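Rho guanyl nucleotide exchange factor (Rom2), putative (Aspergillus fumigatus Af293, PDB 5O51) probably activates Rho-type GTPases by promoting guanine-nucleotide exchange, the piece described here being its CNH domain, a seven-bladed beta-propeller. Local coordinates at residues 307-310 against 316-319; 210-215 against 240-245. All coordinates share one frame; numbering follows the deposited sequence.

Contact 1: 307-310 against 316-319; sequences IRML and EILY
Tyr-319 lies against Ile-307 and Met-309 in the antiparallel beta hairpin formed by strands 307-312 and 317-323, part of a propeller blade one of whose edge strands, 8-12, comes from the start of the chain. Met-309 and Tyr-319 form a non-hydrogen-bonded pair, their CA atoms 4.4 Å apart and both side chains on one face of the sheet. Tyr-319 CG stands between its own backbone N and carbonyl carbon (chi1 75°), which raises the ring alongside Ile-307; the two side chains point the same way, and Ile-307 CG2 approaches the ring obliquely, 4.2 Å from Tyr-319 CD2. Met-309 runs out with CG opposite its backbone N and passes aslant over Ile-317, Met-309 CG lying 4.2 Å from Ile-317 CG2. Apolar side chains suit this face, since Phe-283 of strand 279-284 packs on Ile-307, Met-309, Ile-317 and Tyr-319. On the other face Leu-310 and Leu-318 pack on Leu-25 of strand 22-28, and Leu-310 lies over the opposing backbone, its CD1 3.8 Å from Tyr-319 C. Arg-308, on the Leu-310 face, turns its guanidinium to Asp-328 in a salt bridge and to the carbonyls of Asn-306 and Val-22. Tyr-319 CA makes a CH...O contact of 3.4 Å with Arg-308 O. Leu-310 N donates to Leu-318 O at 2.7 Å, a bent bond (144° at the hydrogen) whose donor is tilted 22° from the carbonyl plane.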
loop_
_atom_site.group_PDB
_atom_site.type_symbol
_atom_site.label_atom_id
_atom_site.label_comp_id
_atom_site.label_asym_id
_atom_site.label_seq_id
_atom_site.Cartn_x
_atom_site.Cartn_y
_atom_site.Cartn_z
ATOM N N ILE A 307 -11.918 9.169 1.275
ATOM C CA ILE A 307 -10.795 9.138 0.319
ATOM C C ILE A 307 -9.899 7.991 0.666
ATOM O O ILE A 307 -9.571 7.852 1.817
ATOM C CB ILE A 307 -9.955 10.434 0.370
ATOM C CG1 ILE A 307 -10.813 11.603 -0.115
ATOM C CG2 ILE A 307 -8.625 10.190 -0.446
ATOM C CD1 ILE A 307 -10.295 13.010 0.240
ATOM N N ARG A 308 -9.566 7.141 -0.300
ATOM C CA ARG A 308 -8.686 5.946 -0.122
ATOM C C ARG A 308 -7.583 6.043 -1.208
ATOM O O ARG A 308 -7.914 6.041 -2.413
ATOM C CB ARG A 308 -9.488 4.664 -0.446
ATOM C CG ARG A 308 -10.535 4.290 0.577
ATOM C CD ARG A 308 -11.810 3.725 -0.077
ATOM N NE ARG A 308 -12.701 4.787 -0.509
ATOM C CZ ARG A 308 -13.641 4.733 -1.434
ATOM N NH1 ARG A 308 -13.889 3.641 -2.158
ATOM N NH2 ARG A 308 -14.342 5.810 -1.663
ATOM N N MET A 309 -6.315 6.086 -0.822
ATOM C CA MET A 309 -5.265 5.959 -1.825
ATOM C C MET A 309 -5.216 4.527 -2.367
ATOM O O MET A 309 -5.074 3.585 -1.607
ATOM C CB MET A 309 -3.903 6.368 -1.255
ATOM C CG MET A 309 -2.843 6.536 -2.353
ATOM S SD MET A 309 -1.170 6.778 -1.740
ATOM C CE MET A 309 -0.644 5.035 -1.870
ATOM N N LEU A 310 -5.319 4.340 -3.683
ATOM C CA LEU A 310 -5.334 2.959 -4.238
ATOM C C LEU A 310 -3.985 2.400 -4.680
ATOM O O LEU A 310 -3.694 1.266 -4.400
ATOM C CB LEU A 310 -6.344 2.822 -5.378
ATOM C CG LEU A 310 -7.792 3.165 -4.988
ATOM C CD1 LEU A 310 -8.619 3.299 -6.245
ATOM C CD2 LEU A 310 -8.354 2.137 -3.996
ATOM N N GLU A 316 1.372 7.430 -12.184
ATOM C CA GLU A 316 0.271 8.179 -11.612
ATOM C C GLU A 316 -0.040 7.695 -10.218
ATOM O O GLU A 316 0.458 6.687 -9.782
ATOM C CB GLU A 316 -0.989 8.046 -12.510
ATOM C CG GLU A 316 -1.330 6.600 -12.855
ATOM C CD GLU A 316 -2.438 6.439 -13.899
ATOM O OE1 GLU A 316 -3.109 7.432 -14.270
ATOM O OE2 GLU A 316 -2.658 5.284 -14.325
ATOM N N ILE A 317 -0.845 8.462 -9.523
ATOM C CA ILE A 317 -1.436 8.033 -8.243
ATOM C C ILE A 317 -2.912 7.854 -8.485
ATOM O O ILE A 317 -3.604 8.788 -8.871
ATOM C CB ILE A 317 -1.224 9.111 -7.147
ATOM C CG1 ILE A 317 0.259 9.387 -7.031
ATOM C CG2 ILE A 317 -1.808 8.647 -5.812
ATOM C CD1 ILE A 317 0.585 10.739 -6.416
ATOM N N LEU A 318 -3.395 6.638 -8.258
ATOM C CA LEU A 318 -4.819 6.333 -8.346
ATOM C C LEU A 318 -5.461 6.344 -6.935
ATOM O O LEU A 318 -4.879 5.801 -5.947
ATOM C CB LEU A 318 -4.994 4.973 -9.044
ATOM C CG LEU A 318 -4.388 4.843 -10.445
ATOM C CD1 LEU A 318 -4.444 3.453 -10.994
ATOM C CD2 LEU A 318 -5.185 5.784 -11.342
ATOM N N TYR A 319 -6.653 6.941 -6.845
ATOM C CA TYR A 319 -7.360 7.044 -5.579
ATOM C C TYR A 319 -8.858 7.044 -5.813
ATOM O O TYR A 319 -9.269 7.198 -6.930
ATOM C CB TYR A 319 -6.883 8.282 -4.769
ATOM C CG TYR A 319 -7.390 9.612 -5.274
ATOM C CD1 TYR A 319 -6.865 10.192 -6.406
ATOM C CD2 TYR A 319 -8.449 10.274 -4.641
ATOM C CE1 TYR A 319 -7.358 11.401 -6.912
ATOM C CE2 TYR A 319 -8.933 11.496 -5.110
ATOM C CZ TYR A 319 -8.352 12.067 -6.249
ATOM O OH TYR A 319 -8.806 13.304 -6.764
#

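Contact 2: 210-215 against 240-245; sequences SLLDQA and FLLNYS
Leu-211 and Leu-212 reach across to Leu-242 and Tyr-244, joining two consecutive blades of the beta-propeller: the loop that leaves strand 208-210, the last strand of one blade, packs on strand 239-244 of the next. There is no hydrogen bond between the segments, and with the nearest CA atoms, those of Leu-212 and Leu-242, 10.4 Å apart, long side chains, mostly apolar, span the gap. Leu-211 comes first. Its CG is swung opposite the backbone N (chi1 -168°), and the side chain meets that of Leu-242 tip to tip, Leu-211 CD2 lying 3.8 Å from Leu-242 CD1 and 3.9 Å from Leu-242 CD2. Phe-198 of strand 197-202 touches both leucines and extends this apolar cluster. At Leu-212 the two methyls divide the work. CD2 slides past Leu-242 in the opposite direction, 4.0 Å from Leu-242 CD1, while the other branch turns to Tyr-244, which extends from the opposite side. Tyrosine suits that place because its ring can pack inside, edge-to-face with Phe-247 and also against Phe-198, while its length carries the hydroxyl out to the loop: Tyr-244 OH is 3.7 Å from Leu-212 CD1. At Asp-213 the loop forms an Asx turn, the short carboxylate folding back so that Asp-213 OD1 accepts from Ala-215 N at 2.9 Å, met on the anti side and 22° out of the carboxylate plane.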
loop_
_atom_site.group_PDB
_atom_site.type_symbol
_atom_site.label_atom_id
_atom_site.label_comp_id
_atom_site.label_asym_id
_atom_site.label_seq_id
_atom_site.Cartn_x
_atom_site.Cartn_y
_atom_site.Cartn_z
ATOM N N SER A 210 15.419 -1.081 16.870
ATOM C CA SER A 210 14.706 0.107 16.451
ATOM C C SER A 210 15.515 0.792 15.345
ATOM O O SER A 210 16.727 0.621 15.273
ATOM C CB SER A 210 14.482 1.077 17.615
ATOM O OG SER A 210 15.471 2.093 17.542
ATOM N N LEU A 211 14.836 1.549 14.486
ATOM C CA LEU A 211 15.492 2.322 13.431
ATOM C C LEU A 211 16.062 3.640 13.905
ATOM O O LEU A 211 17.136 4.087 13.464
ATOM C CB LEU A 211 14.471 2.637 12.322
ATOM C CG LEU A 211 15.016 3.196 10.997
ATOM C CD1 LEU A 211 15.265 2.082 10.007
ATOM C CD2 LEU A 211 14.052 4.194 10.394
ATOM N N LEU A 212 15.294 4.359 14.696
ATOM C CA LEU A 212 15.769 5.658 15.192
ATOM C C LEU A 212 16.817 5.444 16.296
ATOM O O LEU A 212 16.746 4.440 17.015
ATOM C CB LEU A 212 14.591 6.450 15.744
ATOM C CG LEU A 212 13.541 6.865 14.697
ATOM C CD1 LEU A 212 12.524 7.723 15.388
ATOM C CD2 LEU A 212 14.185 7.626 13.534
ATOM N N ASP A 213 17.783 6.357 16.405
ATOM C CA ASP A 213 18.838 6.280 17.448
ATOM C C ASP A 213 18.408 7.023 18.732
ATOM O O ASP A 213 18.250 8.253 18.713
ATOM C CB ASP A 213 20.107 6.909 16.913
ATOM C CG ASP A 213 21.352 6.684 17.827
ATOM O OD1 ASP A 213 21.297 6.815 19.086
ATOM O OD2 ASP A 213 22.426 6.439 17.243
ATOM N N GLN A 214 18.270 6.289 19.840
ATOM C CA GLN A 214 17.961 6.878 21.182
ATOM C C GLN A 214 18.750 8.144 21.641
ATOM O O GLN A 214 18.228 8.932 22.431
ATOM C CB GLN A 214 18.059 5.792 22.273
ATOM C CG GLN A 214 19.456 5.158 22.409
ATOM C CD GLN A 214 19.936 4.926 23.853
ATOM O OE1 GLN A 214 21.013 5.395 24.241
ATOM N NE2 GLN A 214 19.148 4.188 24.644
ATOM N N ALA A 215 19.983 8.335 21.175
ATOM C CA ALA A 215 20.790 9.525 21.543
ATOM C C ALA A 215 20.452 10.828 20.777
ATOM O O ALA A 215 20.840 11.936 21.205
ATOM C CB ALA A 215 22.275 9.235 21.385
ATOM N N PHE A 240 16.525 8.704 4.111
ATOM C CA PHE A 240 15.148 8.183 4.070
ATOM C C PHE A 240 14.140 9.201 4.573
ATOM O O PHE A 240 14.370 9.826 5.614
ATOM C CB PHE A 240 15.062 6.990 4.962
ATOM C CG PHE A 240 15.946 5.867 4.532
ATOM C CD1 PHE A 240 17.310 5.873 4.841
ATOM C CD2 PHE A 240 15.429 4.783 3.844
ATOM C CE1 PHE A 240 18.137 4.813 4.465
ATOM C CE2 PHE A 240 16.247 3.712 3.472
ATOM C CZ PHE A 240 17.598 3.728 3.776
ATOM N N LEU A 241 13.045 9.364 3.841
ATOM C CA LEU A 241 11.890 10.123 4.292
ATOM C C LEU A 241 10.969 9.198 5.017
ATOM O O LEU A 241 10.485 8.228 4.406
ATOM C CB LEU A 241 11.145 10.770 3.145
ATOM C CG LEU A 241 9.821 11.525 3.516
ATOM C CD1 LEU A 241 10.127 12.699 4.428
ATOM C CD2 LEU A 241 9.141 12.037 2.275
ATOM N N LEU A 242 10.750 9.480 6.306
ATOM C CA LEU A 242 9.902 8.691 7.191
ATOM C C LEU A 242 8.562 9.387 7.387
ATOM O O LEU A 242 8.526 10.589 7.707
ATOM C CB LEU A 242 10.610 8.528 8.517
ATOM C CG LEU A 242 11.945 7.722 8.490
ATOM C CD1 LEU A 242 12.457 7.635 9.934
ATOM C CD2 LEU A 242 11.807 6.283 8.029
ATOM N N ASN A 243 7.479 8.653 7.182
ATOM C CA ASN A 243 6.112 9.199 7.183
ATOM C C ASN A 243 5.244 8.424 8.190
ATOM O O ASN A 243 5.035 7.196 8.081
ATOM C CB ASN A 243 5.444 9.171 5.800
ATOM C CG ASN A 243 6.228 9.927 4.736
ATOM O OD1 ASN A 243 6.242 11.159 4.660
ATOM N ND2 ASN A 243 6.868 9.172 3.861
ATOM N N TYR A 244 4.813 9.142 9.210
ATOM C CA TYR A 244 3.900 8.620 10.227
ATOM C C TYR A 244 2.584 9.446 10.206
ATOM O O TYR A 244 2.517 10.544 9.597
ATOM C CB TYR A 244 4.513 8.740 11.604
ATOM C CG TYR A 244 5.957 8.252 11.897
ATOM C CD1 TYR A 244 7.030 8.843 11.315
ATOM C CD2 TYR A 244 6.197 7.294 12.880
ATOM C CE1 TYR A 244 8.316 8.453 11.610
ATOM C CE2 TYR A 244 7.484 6.883 13.192
ATOM C CZ TYR A 244 8.553 7.499 12.573
ATOM O OH TYR A 244 9.894 7.180 12.842
ATOM N N SER A 245 1.526 8.941 10.861
ATOM C CA SER A 245 0.254 9.639 10.840
ATOM C C SER A 245 0.400 11.049 11.409
ATOM O O SER A 245 -0.339 11.924 11.022
ATOM C CB SER A 245 -0.861 8.884 11.571
ATOM O OG SER A 245 -0.533 8.765 12.968
#

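How the contacts relate
Along the chain both segments of contact 2 precede those of contact 1, and the two contacts do not touch: their centres are 25 Å apart and their nearest atoms about 10 Å. They share no sheet. Contact 1, with its centre about 10 Å from the centre of the chain, lies within one blade, where strand 8-12 joins the C-terminal strands and so closes the propeller ring. Contact 2, farther out at about 19 Å, links two successive blades, one ending in strand 208-210 and the other containing strand 239-244. The blade running from strand 272-276 to strand 298-303 comes between them in sequence. Together they illustrate two levels of the fold: contact 1 shows pairing within a blade, contact 2 side-chain packing between two other blades.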